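Light Chain (PDB 6BVD) probably cleaves a neuronal SNARE protein, acting as the zinc-dependent protease domain of the mosaic botulinum neurotoxin type HA. Local coordinates at residues 265-270 / 275-280; 351-356 / 362-367; 285-290 / 339-344. All blocks are in the same frame, centred on the assembly; numbering follows the deposited sequence.

Interaction 1. Residues 265-270 / 275-280; sequences AEFLTF and RNIVPQ
F267 meets I277 and V278 where the loop that follows the short helix 264-270 turns back against its side. In the clostridial zinc-protease fold this helix carries the third protein ligand of the metal: E266 binds the zinc ion together with H228 and H232, the two histidines of the HExxH motif on helix 222-237.

Apolar contact joins the segments directly. I277 crosses F267 at about a right angle and makes a CH-pi contact, its CG2 lying 4.1 Å from the F267 ring centroid and 12° off the normal. CG2 sits opposite the I277 backbone N, with CG1 beside that N (chi1 -64°), which puts the CG2 methyl over the ring. The other branch of I277 runs past the rim, CD1 standing 3.9 Å from F267 CD1. V278 CG2 approaches obliquely, nearer the root of the side chain, 3.8 Å from F267 CB; the same methyl is 4.2 Å from L268 CD2. I247 of strand 246-247 also packs on F267, I277 and V278.

Polar contact across the segments is indirect. One water donates to L268 O at 2.7 Å and accepts from R275 NE at 3.0 Å, while R275 NH2 bonds to Y349 O.

Within the helix, T269 packs on H228 and H232, and its OG1 and backbone N grip A265 O from opposite faces of the carbonyl plane, OG1 at 2.8 Å.

Interaction 2. Residues 351-356 / 362-367; sequences FTEFNL and IKTRLG
E353 is gripped by T364 and R365, and nearly all the close contact between 351-356 and 362-367 is concentrated on its buried carboxylate. R365 approaches side-on with two nitrogens, one for each oxygen. NH2 donates to E353 OE1 at 2.9 Å; this bond is almost straight, at 173°, and uses the syn lone pair. NE donates to E353 OE2 at 3.1 Å, also from the syn side but somewhat out of the carboxylate plane. The carboxylate and guanidinium planes are only 17° apart, as expected of a two-pronged salt bridge that resists rotation of either group. T364 OG1 then donates to the anti lone pair of E353 OE2 at 2.7 Å, so that this oxygen accepts two bonds from different sides.

E353 reaches its partners from the first turn of helix 353-360. T352 is the N-cap of that helix, its OG1 accepting from N355 N at 3.1 Å, and the E353 side chain extends fully from the helix start toward the loop. R365 sets out with CG wedged between its backbone N and carbonyl carbon (chi1 57°), then runs extended to NE. Its side chain comes to about 6 Å from the zinc ion and touches H228, a placement consistent with the active-site arginine of botulinum light chains. A weak hydrogen bond between E353 OE1 and H228 ND1 makes E353 a second-shell neighbour of a zinc ligand.

Away from the carboxylate the segments stay side by side but their side chains scarcely meet. F354 is exposed and leans on F270 of helix 264-270, contributing little to this contact, while L366 is exposed, sets off away from 351-356 and touches Y255. K363 likewise turns elsewhere, its NZ forming a salt bridge with D207.

Interaction 3. Residues 285-290 / 339-344; sequences QLYNKV and NKFEQL
Y287 and F341 both place CG anti to the backbone N (chi1 -174° in Y287), a torsion that swings each ring off its helix into the gap between the two. The rings slide past each other in opposite directions and finish as a T-shaped pair, with centroids 5.2 Å apart and planes at 80°. F341 supplies the edge and Y287 the face. F341 CE2 is the probing atom, 3.6 Å from Y287 CZ, and it lies over the ring toward the rim instead of above its centre.

The other edge contact of F341 is with V290, one turn along from Y287 on the same helix. V290 CG1 lies close to the plane of the F341 ring, 3.9 Å from F341 CZ, so the phenyl ring is bordered by a tyrosine on one part of its rim and a valine on another. Beyond the ring, Y287 OH reaches the backbone flank of the opposing helix, at 3.5 Å from E342 CB.

These contacts join helix 280-301 to helix 338-348. Over the short segments the axes approach to 11.6 Å and their N-to-C directions make an angle of 123°, a steep crossing, nearer to perpendicular than to antiparallel, bridged by large side chains. Y345, farther along helix 338-348, adds a second edge-to-face partner for Y287 and also touches L286 and V290. F341 packs in turn on L291 of helix 280-301.

No hydrogen bond or salt bridge crosses between the segments. Y287 OH meets the aliphatic carbons of E342, whose nearer carboxylate oxygen, OE1, remains 4.7 Å from that hydroxyl; cohesion here therefore rests on dispersion and on the ring edge meeting the ring face.

Interactions 1 and 2 converge on the zinc ion, the side chains of F267 and R365 lying about 9 Å and about 6 Å from it, and touch directly, their centres about 13 Å apart. Backbone bonds are probable between F270 O and F354 N (2.9 Å) and between T269 O and E353 N (3.0 Å), tying helix 264-270 to helix 353-360. One contact thus holds the helix of the metal ligand E266, the other the second-shell E353. Interaction 3 is more peripheral: its centre is about 16 Å from that of interaction 1, which it meets through L268 CD1 and L286 CD1 at 4.0 Å. Its nearest atoms to interaction 2 are about 7 Å away.

Interaction 1. Residues 265-270 / 275-280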
loop_
_atom_site.group_PDB
_atom_site.type_symbol
_atom_site.label_atom_id
_atom_site.label_comp_id
_atom_site.label_asym_id
_atom_site.label_seq_id
_atom_site.Cartn_x
_atom_site.Cartn_y
_atom_site.Cartn_z
ATOM N N ALA A 265 -0.172 -30.286 -15.708
ATOM C CA ALA A 265 -0.635 -28.918 -15.396
ATOM C C ALA A 265 0.276 -28.198 -14.391
ATOM O O ALA A 265 0.371 -26.971 -14.416
ATOM C CB ALA A 265 -2.106 -28.928 -14.862
ATOM N N GLU A 266 0.925 -28.941 -13.487
ATOM C CA GLU A 266 1.801 -28.264 -12.521
ATOM C C GLU A 266 3.001 -27.697 -13.242
ATOM O O GLU A 266 3.484 -26.617 -12.890
ATOM C CB GLU A 266 2.272 -29.186 -11.400
ATOM C CG GLU A 266 1.138 -29.822 -10.602
ATOM C CD GLU A 266 0.356 -28.869 -9.724
ATOM O OE1 GLU A 266 0.659 -27.649 -9.657
ATOM O OE2 GLU A 266 -0.590 -29.379 -9.089
ATOM N N PHE A 267 3.498 -28.418 -14.249
ATOM C CA PHE A 267 4.691 -27.898 -14.947
ATOM C C PHE A 267 4.308 -26.716 -15.846
ATOM O O PHE A 267 5.095 -25.769 -16.014
ATOM C CB PHE A 267 5.365 -28.999 -15.741
ATOM C CG PHE A 267 5.797 -30.168 -14.886
ATOM C CD1 PHE A 267 6.971 -30.111 -14.144
ATOM C CD2 PHE A 267 4.974 -31.286 -14.749
ATOM C CE1 PHE A 267 7.370 -31.180 -13.347
ATOM C CE2 PHE A 267 5.355 -32.357 -13.954
ATOM C CZ PHE A 267 6.546 -32.308 -13.242
ATOM N N LEU A 268 3.105 -26.759 -16.428
ATOM C CA LEU A 268 2.657 -25.643 -17.264
ATOM C C LEU A 268 2.371 -24.438 -16.387
ATOM O O LEU A 268 2.532 -23.280 -16.819
ATOM C CB LEU A 268 1.417 -26.011 -18.086
ATOM C CG LEU A 268 1.559 -27.147 -19.099
ATOM C CD1 LEU A 268 0.184 -27.503 -19.699
ATOM C CD2 LEU A 268 2.583 -26.837 -20.196
ATOM N N THR A 269 1.958 -24.693 -15.150
ATOM C CA THR A 269 1.650 -23.589 -14.261
ATOM C C THR A 269 2.961 -22.926 -13.787
ATOM O O THR A 269 3.071 -21.690 -13.732
ATOM C CB THR A 269 0.816 -24.044 -13.085
ATOM O OG1 THR A 269 -0.492 -24.437 -13.571
ATOM C CG2 THR A 269 0.654 -22.906 -12.059
ATOM N N PHE A 270 3.969 -23.740 -13.487
ATOM C CA PHE A 270 5.259 -23.160 -13.134
ATOM C C PHE A 270 5.835 -22.392 -14.320
ATOM O O PHE A 270 6.262 -21.261 -14.171
ATOM C CB PHE A 270 6.275 -24.221 -12.668
ATOM C CG PHE A 270 7.558 -23.589 -12.170
ATOM C CD1 PHE A 270 7.662 -23.174 -10.852
ATOM C CD2 PHE A 270 8.596 -23.300 -13.045
ATOM C CE1 PHE A 270 8.822 -22.542 -10.383
ATOM C CE2 PHE A 270 9.767 -22.653 -12.583
ATOM C CZ PHE A 270 9.869 -22.290 -11.252
ATOM N N ARG A 275 8.163 -26.188 -18.743
ATOM C CA ARG A 275 7.333 -26.491 -19.916
ATOM C C ARG A 275 7.936 -27.630 -20.741
ATOM O O ARG A 275 7.218 -28.467 -21.297
ATOM C CB ARG A 275 7.167 -25.255 -20.802
ATOM C CG ARG A 275 6.180 -24.237 -20.296
ATOM C CD ARG A 275 5.713 -23.353 -21.468
ATOM N NE ARG A 275 4.845 -22.227 -21.093
ATOM C CZ ARG A 275 5.239 -20.952 -21.062
ATOM N NH1 ARG A 275 6.497 -20.634 -21.389
ATOM N NH2 ARG A 275 4.382 -19.985 -20.723
ATOM N N ASN A 276 9.269 -27.677 -20.797
ATOM C CA ASN A 276 9.936 -28.670 -21.620
ATOM C C ASN A 276 9.926 -30.064 -20.981
ATOM O O ASN A 276 10.259 -31.050 -21.630
ATOM C CB ASN A 276 11.356 -28.221 -21.902
ATOM C CG ASN A 276 11.394 -26.871 -22.617
ATOM O OD1 ASN A 276 10.492 -26.546 -23.412
ATOM N ND2 ASN A 276 12.414 -26.067 -22.312
ATOM N N ILE A 277 9.568 -30.143 -19.704
ATOM C CA ILE A 277 9.349 -31.436 -19.071
ATOM C C ILE A 277 8.094 -32.130 -19.648
ATOM O O ILE A 277 8.041 -33.362 -19.794
ATOM C CB ILE A 277 9.241 -31.265 -17.548
ATOM C CG1 ILE A 277 10.584 -30.753 -17.016
ATOM C CG2 ILE A 277 8.864 -32.570 -16.875
ATOM C CD1 ILE A 277 10.593 -30.380 -15.544
ATOM N N VAL A 278 7.088 -31.346 -20.006
ATOM C CA VAL A 278 5.882 -31.938 -20.582
ATOM C C VAL A 278 6.157 -32.331 -22.013
ATOM O O VAL A 278 6.518 -31.472 -22.820
ATOM C CB VAL A 278 4.670 -30.953 -20.546
ATOM C CG1 VAL A 278 3.367 -31.644 -21.037
ATOM C CG2 VAL A 278 4.494 -30.431 -19.154
ATOM N N PRO A 279 5.996 -33.639 -22.333
ATOM C CA PRO A 279 6.213 -34.157 -23.687
ATOM C C PRO A 279 5.391 -33.455 -24.742
ATOM O O PRO A 279 4.198 -33.135 -24.520
ATOM C CB PRO A 279 5.779 -35.625 -23.576
ATOM C CG PRO A 279 5.986 -35.973 -22.134
ATOM C CD PRO A 279 5.695 -34.711 -21.368
ATOM N N GLN A 280 5.997 -33.295 -25.913
ATOM C CA GLN A 280 5.338 -32.658 -27.053
ATOM C C GLN A 280 3.968 -33.257 -27.414
ATOM O O GLN A 280 3.046 -32.513 -27.804
ATOM C CB GLN A 280 6.233 -32.761 -28.283
ATOM C CG GLN A 280 5.961 -31.686 -29.275
ATOM C CD GLN A 280 6.146 -30.321 -28.625
ATOM O OE1 GLN A 280 5.202 -29.529 -28.525
ATOM N NE2 GLN A 280 7.361 -30.061 -28.138
HETATM O O HOH W 1 2.327 -22.442 -19.425
#

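Interaction 2. Residues 351-356 / 362-367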
loop_
_atom_site.group_PDB
_atom_site.type_symbol
_atom_site.label_atom_id
_atom_site.label_comp_id
_atom_site.label_asym_id
_atom_site.label_seq_id
_atom_site.Cartn_x
_atom_site.Cartn_y
_atom_site.Cartn_z
ATOM N N PHE A 351 0.251 -17.006 -18.163
ATOM C CA PHE A 351 0.340 -16.773 -16.734
ATOM C C PHE A 351 1.089 -17.907 -16.014
ATOM O O PHE A 351 0.552 -18.992 -15.893
ATOM C CB PHE A 351 -1.054 -16.620 -16.161
ATOM C CG PHE A 351 -1.818 -15.479 -16.780
ATOM C CD1 PHE A 351 -1.622 -14.200 -16.316
ATOM C CD2 PHE A 351 -2.714 -15.697 -17.814
ATOM C CE1 PHE A 351 -2.340 -13.109 -16.882
ATOM C CE2 PHE A 351 -3.432 -14.649 -18.378
ATOM C CZ PHE A 351 -3.233 -13.341 -17.910
ATOM N N THR A 352 2.316 -17.651 -15.556
ATOM C CA THR A 352 3.129 -18.707 -14.943
ATOM C C THR A 352 3.803 -18.172 -13.703
ATOM O O THR A 352 4.024 -16.973 -13.603
ATOM C CB THR A 352 4.201 -19.250 -15.918
ATOM O OG1 THR A 352 5.161 -18.211 -16.222
ATOM C CG2 THR A 352 3.573 -19.737 -17.192
ATOM N N GLU A 353 4.161 -19.062 -12.780
ATOM C CA GLU A 353 4.877 -18.681 -11.569
ATOM C C GLU A 353 6.249 -18.068 -11.934
ATOM O O GLU A 353 6.676 -17.070 -11.361
ATOM C CB GLU A 353 5.054 -19.884 -10.651
ATOM C CG GLU A 353 5.882 -19.618 -9.379
ATOM C CD GLU A 353 6.041 -20.847 -8.501
ATOM O OE1 GLU A 353 5.132 -21.725 -8.550
ATOM O OE2 GLU A 353 7.072 -20.964 -7.770
ATOM N N PHE A 354 6.913 -18.686 -12.894
ATOM C CA PHE A 354 8.232 -18.227 -13.355
ATOM C C PHE A 354 8.183 -16.774 -13.866
ATOM O O PHE A 354 9.024 -15.942 -13.500
ATOM C CB PHE A 354 8.747 -19.151 -14.470
ATOM C CG PHE A 354 10.132 -18.760 -14.979
ATOM C CD1 PHE A 354 11.269 -19.099 -14.255
ATOM C CD2 PHE A 354 10.275 -18.036 -16.154
ATOM C CE1 PHE A 354 12.556 -18.734 -14.712
ATOM C CE2 PHE A 354 11.548 -17.661 -16.617
ATOM C CZ PHE A 354 12.694 -18.021 -15.893
ATOM N N ASN A 355 7.216 -16.469 -14.731
ATOM C CA ASN A 355 7.120 -15.140 -15.313
ATOM C C ASN A 355 6.674 -14.088 -14.305
ATOM O O ASN A 355 7.169 -12.953 -14.332
ATOM C CB ASN A 355 6.165 -15.122 -16.527
ATOM C CG ASN A 355 6.209 -13.788 -17.276
ATOM O OD1 ASN A 355 7.239 -13.437 -17.881
ATOM N ND2 ASN A 355 5.110 -13.035 -17.238
ATOM N N LEU A 356 5.713 -14.441 -13.449
ATOM C CA LEU A 356 5.224 -13.497 -12.437
ATOM C C LEU A 356 6.335 -13.231 -11.402
ATOM O O LEU A 356 6.476 -12.126 -10.900
ATOM C CB LEU A 356 3.940 -14.021 -11.762
ATOM C CG LEU A 356 2.739 -14.100 -12.718
ATOM C CD1 LEU A 356 1.541 -14.845 -12.050
ATOM C CD2 LEU A 356 2.239 -12.769 -13.138
ATOM N N ILE A 362 10.452 -11.223 -7.289
ATOM C CA ILE A 362 10.385 -12.197 -6.246
ATOM C C ILE A 362 11.263 -13.406 -6.635
ATOM O O ILE A 362 11.249 -13.838 -7.772
ATOM C CB ILE A 362 8.905 -12.671 -6.018
ATOM C CG1 ILE A 362 8.059 -11.525 -5.412
ATOM C CG2 ILE A 362 8.879 -13.885 -5.118
ATOM C CD1 ILE A 362 6.489 -11.906 -5.334
ATOM N N LYS A 363 12.074 -13.893 -5.717
ATOM C CA LYS A 363 12.863 -15.102 -5.994
ATOM C C LYS A 363 11.971 -16.308 -5.815
ATOM O O LYS A 363 11.202 -16.361 -4.862
ATOM C CB LYS A 363 14.083 -15.213 -5.072
ATOM C CG LYS A 363 15.115 -16.264 -5.571
ATOM C CD LYS A 363 16.294 -16.426 -4.593
ATOM C CE LYS A 363 17.435 -17.292 -5.164
ATOM N NZ LYS A 363 18.056 -16.748 -6.443
ATOM N N THR A 364 12.084 -17.282 -6.718
ATOM C CA THR A 364 11.345 -18.515 -6.560
ATOM C C THR A 364 12.236 -19.712 -6.836
ATOM O O THR A 364 13.426 -19.589 -7.258
ATOM C CB THR A 364 10.081 -18.517 -7.460
ATOM O OG1 THR A 364 9.136 -19.463 -6.964
ATOM C CG2 THR A 364 10.410 -18.805 -8.890
ATOM N N ARG A 365 11.663 -20.863 -6.538
ATOM C CA ARG A 365 12.303 -22.157 -6.664
ATOM C C ARG A 365 12.725 -22.450 -8.094
ATOM O O ARG A 365 12.177 -21.918 -9.057
ATOM C CB ARG A 365 11.329 -23.251 -6.166
ATOM C CG ARG A 365 10.045 -23.208 -6.928
ATOM C CD ARG A 365 8.981 -24.220 -6.434
ATOM N NE ARG A 365 7.655 -23.896 -6.964
ATOM C CZ ARG A 365 6.565 -24.665 -6.809
ATOM N NH1 ARG A 365 6.650 -25.821 -6.150
ATOM N NH2 ARG A 365 5.381 -24.289 -7.314
ATOM N N LEU A 366 13.665 -23.375 -8.241
ATOM C CA LEU A 366 14.207 -23.710 -9.547
ATOM C C LEU A 366 13.230 -24.364 -10.498
ATOM O O LEU A 366 13.416 -24.305 -11.716
ATOM C CB LEU A 366 15.434 -24.626 -9.363
ATOM C CG LEU A 366 16.688 -23.835 -8.979
ATOM C CD1 LEU A 366 17.883 -24.747 -8.702
ATOM C CD2 LEU A 366 17.037 -22.844 -10.081
ATOM N N GLY A 367 12.189 -24.995 -9.954
ATOM C CA GLY A 367 11.169 -25.651 -10.752
ATOM C C GLY A 367 10.134 -26.272 -9.826
ATOM O O GLY A 367 10.349 -26.322 -8.608
#

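Interaction 3. Residues 285-290 / 339-344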
loop_
_atom_site.group_PDB
_atom_site.type_symbol
_atom_site.label_atom_id
_atom_site.label_comp_id
_atom_site.label_asym_id
_atom_site.label_seq_id
_atom_site.Cartn_x
_atom_site.Cartn_y
_atom_site.Cartn_z
ATOM N N GLN A 285 -1.950 -32.933 -27.389
ATOM C CA GLN A 285 -3.231 -33.485 -26.923
ATOM C C GLN A 285 -4.083 -32.424 -26.192
ATOM O O GLN A 285 -5.294 -32.279 -26.473
ATOM C CB GLN A 285 -3.003 -34.662 -25.989
ATOM C CG GLN A 285 -2.962 -36.002 -26.650
ATOM C CD GLN A 285 -2.758 -37.105 -25.630
ATOM O OE1 GLN A 285 -2.026 -36.927 -24.649
ATOM N NE2 GLN A 285 -3.422 -38.241 -25.837
ATOM N N LEU A 286 -3.470 -31.721 -25.237
ATOM C CA LEU A 286 -4.184 -30.684 -24.469
ATOM C C LEU A 286 -4.715 -29.569 -25.372
ATOM O O LEU A 286 -5.848 -29.122 -25.220
ATOM C CB LEU A 286 -3.289 -30.103 -23.383
ATOM C CG LEU A 286 -2.820 -31.147 -22.355
ATOM C CD1 LEU A 286 -1.877 -30.517 -21.374
ATOM C CD2 LEU A 286 -4.008 -31.781 -21.606
ATOM N N TYR A 287 -3.877 -29.110 -26.291
ATOM C CA TYR A 287 -4.263 -28.096 -27.250
ATOM C C TYR A 287 -5.453 -28.550 -28.093
ATOM O O TYR A 287 -6.404 -27.779 -28.314
ATOM C CB TYR A 287 -3.069 -27.733 -28.129
ATOM C CG TYR A 287 -3.290 -26.580 -29.100
ATOM C CD1 TYR A 287 -2.917 -25.279 -28.771
ATOM C CD2 TYR A 287 -3.812 -26.816 -30.379
ATOM C CE1 TYR A 287 -3.097 -24.217 -29.669
ATOM C CE2 TYR A 287 -3.989 -25.772 -31.284
ATOM C CZ TYR A 287 -3.626 -24.479 -30.929
ATOM O OH TYR A 287 -3.806 -23.451 -31.832
ATOM N N ASN A 288 -5.406 -29.786 -28.580
ATOM C CA ASN A 288 -6.499 -30.284 -29.409
ATOM C C ASN A 288 -7.765 -30.588 -28.604
ATOM O O ASN A 288 -8.878 -30.479 -29.135
ATOM C CB ASN A 288 -6.057 -31.502 -30.209
ATOM C CG ASN A 288 -5.080 -31.121 -31.299
ATOM O OD1 ASN A 288 -5.244 -30.076 -31.943
ATOM N ND2 ASN A 288 -4.032 -31.929 -31.481
ATOM N N LYS A 289 -7.613 -30.972 -27.345
ATOM C CA LYS A 289 -8.786 -31.197 -26.499
ATOM C C LYS A 289 -9.530 -29.870 -26.279
ATOM O O LYS A 289 -10.760 -29.810 -26.431
ATOM C CB LYS A 289 -8.392 -31.799 -25.156
ATOM C CG LYS A 289 -9.564 -31.967 -24.187
ATOM C CD LYS A 289 -9.083 -32.414 -22.811
ATOM C CE LYS A 289 -7.994 -31.429 -22.261
ATOM N NZ LYS A 289 -8.487 -30.118 -21.636
ATOM N N VAL A 290 -8.785 -28.813 -25.944
ATOM C CA VAL A 290 -9.416 -27.511 -25.667
ATOM C C VAL A 290 -10.094 -26.979 -26.923
ATOM O O VAL A 290 -11.203 -26.439 -26.851
ATOM C CB VAL A 290 -8.416 -26.436 -25.118
ATOM C CG1 VAL A 290 -9.134 -25.064 -24.907
ATOM C CG2 VAL A 290 -7.776 -26.898 -23.812
ATOM N N ASN A 339 -6.800 -18.832 -35.744
ATOM C CA ASN A 339 -5.760 -17.879 -35.364
ATOM C C ASN A 339 -6.098 -17.204 -34.029
ATOM O O ASN A 339 -5.222 -17.014 -33.176
ATOM C CB ASN A 339 -5.577 -16.833 -36.458
ATOM C CG ASN A 339 -4.896 -17.395 -37.680
ATOM O OD1 ASN A 339 -4.019 -18.252 -37.577
ATOM N ND2 ASN A 339 -5.309 -16.926 -38.853
ATOM N N LYS A 340 -7.365 -16.838 -33.840
ATOM C CA LYS A 340 -7.764 -16.276 -32.560
ATOM C C LYS A 340 -7.683 -17.339 -31.449
ATOM O O LYS A 340 -7.389 -17.018 -30.298
ATOM C CB LYS A 340 -9.175 -15.665 -32.654
ATOM C CG LYS A 340 -9.224 -14.341 -33.383
ATOM C CD LYS A 340 -10.671 -13.828 -33.420
ATOM C CE LYS A 340 -10.741 -12.313 -33.437
ATOM N NZ LYS A 340 -12.172 -11.854 -33.453
ATOM N N PHE A 341 -7.938 -18.609 -31.779
ATOM C CA PHE A 341 -7.811 -19.665 -30.779
ATOM C C PHE A 341 -6.362 -19.843 -30.322
ATOM O O PHE A 341 -6.077 -20.020 -29.142
ATOM C CB PHE A 341 -8.327 -21.009 -31.290
ATOM C CG PHE A 341 -8.150 -22.096 -30.296
ATOM C CD1 PHE A 341 -9.053 -22.244 -29.263
ATOM C CD2 PHE A 341 -7.040 -22.937 -30.345
ATOM C CE1 PHE A 341 -8.879 -23.226 -28.315
ATOM C CE2 PHE A 341 -6.849 -23.898 -29.393
ATOM C CZ PHE A 341 -7.770 -24.048 -28.371
ATOM N N GLU A 342 -5.447 -19.838 -31.270
ATOM C CA GLU A 342 -4.044 -19.998 -30.911
ATOM C C GLU A 342 -3.596 -18.877 -29.966
ATOM O O GLU A 342 -2.930 -19.131 -28.959
ATOM C CB GLU A 342 -3.175 -20.029 -32.163
ATOM C CG GLU A 342 -1.740 -20.409 -31.861
ATOM C CD GLU A 342 -0.873 -20.435 -33.097
ATOM O OE1 GLU A 342 -1.402 -20.181 -34.207
ATOM O OE2 GLU A 342 0.346 -20.692 -32.950
ATOM N N GLN A 343 -4.029 -17.647 -30.239
ATOM C CA GLN A 343 -3.679 -16.530 -29.374
ATOM C C GLN A 343 -4.339 -16.625 -28.003
ATOM O O GLN A 343 -3.722 -16.306 -26.986
ATOM C CB GLN A 343 -4.018 -15.197 -30.047
ATOM C CG GLN A 343 -3.078 -14.877 -31.215
ATOM C CD GLN A 343 -1.586 -14.923 -30.826
ATOM O OE1 GLN A 343 -1.095 -14.069 -30.084
ATOM N NE2 GLN A 343 -0.866 -15.921 -31.342
ATOM N N LEU A 344 -5.576 -17.114 -27.953
ATOM C CA LEU A 344 -6.240 -17.269 -26.664
ATOM C C LEU A 344 -5.537 -18.324 -25.798
ATOM O O LEU A 344 -5.213 -18.092 -24.633
ATOM C CB LEU A 344 -7.706 -17.647 -26.879
ATOM C CG LEU A 344 -8.437 -18.048 -25.608
ATOM C CD1 LEU A 344 -8.356 -16.940 -24.572
ATOM C CD2 LEU A 344 -9.939 -18.367 -25.926
#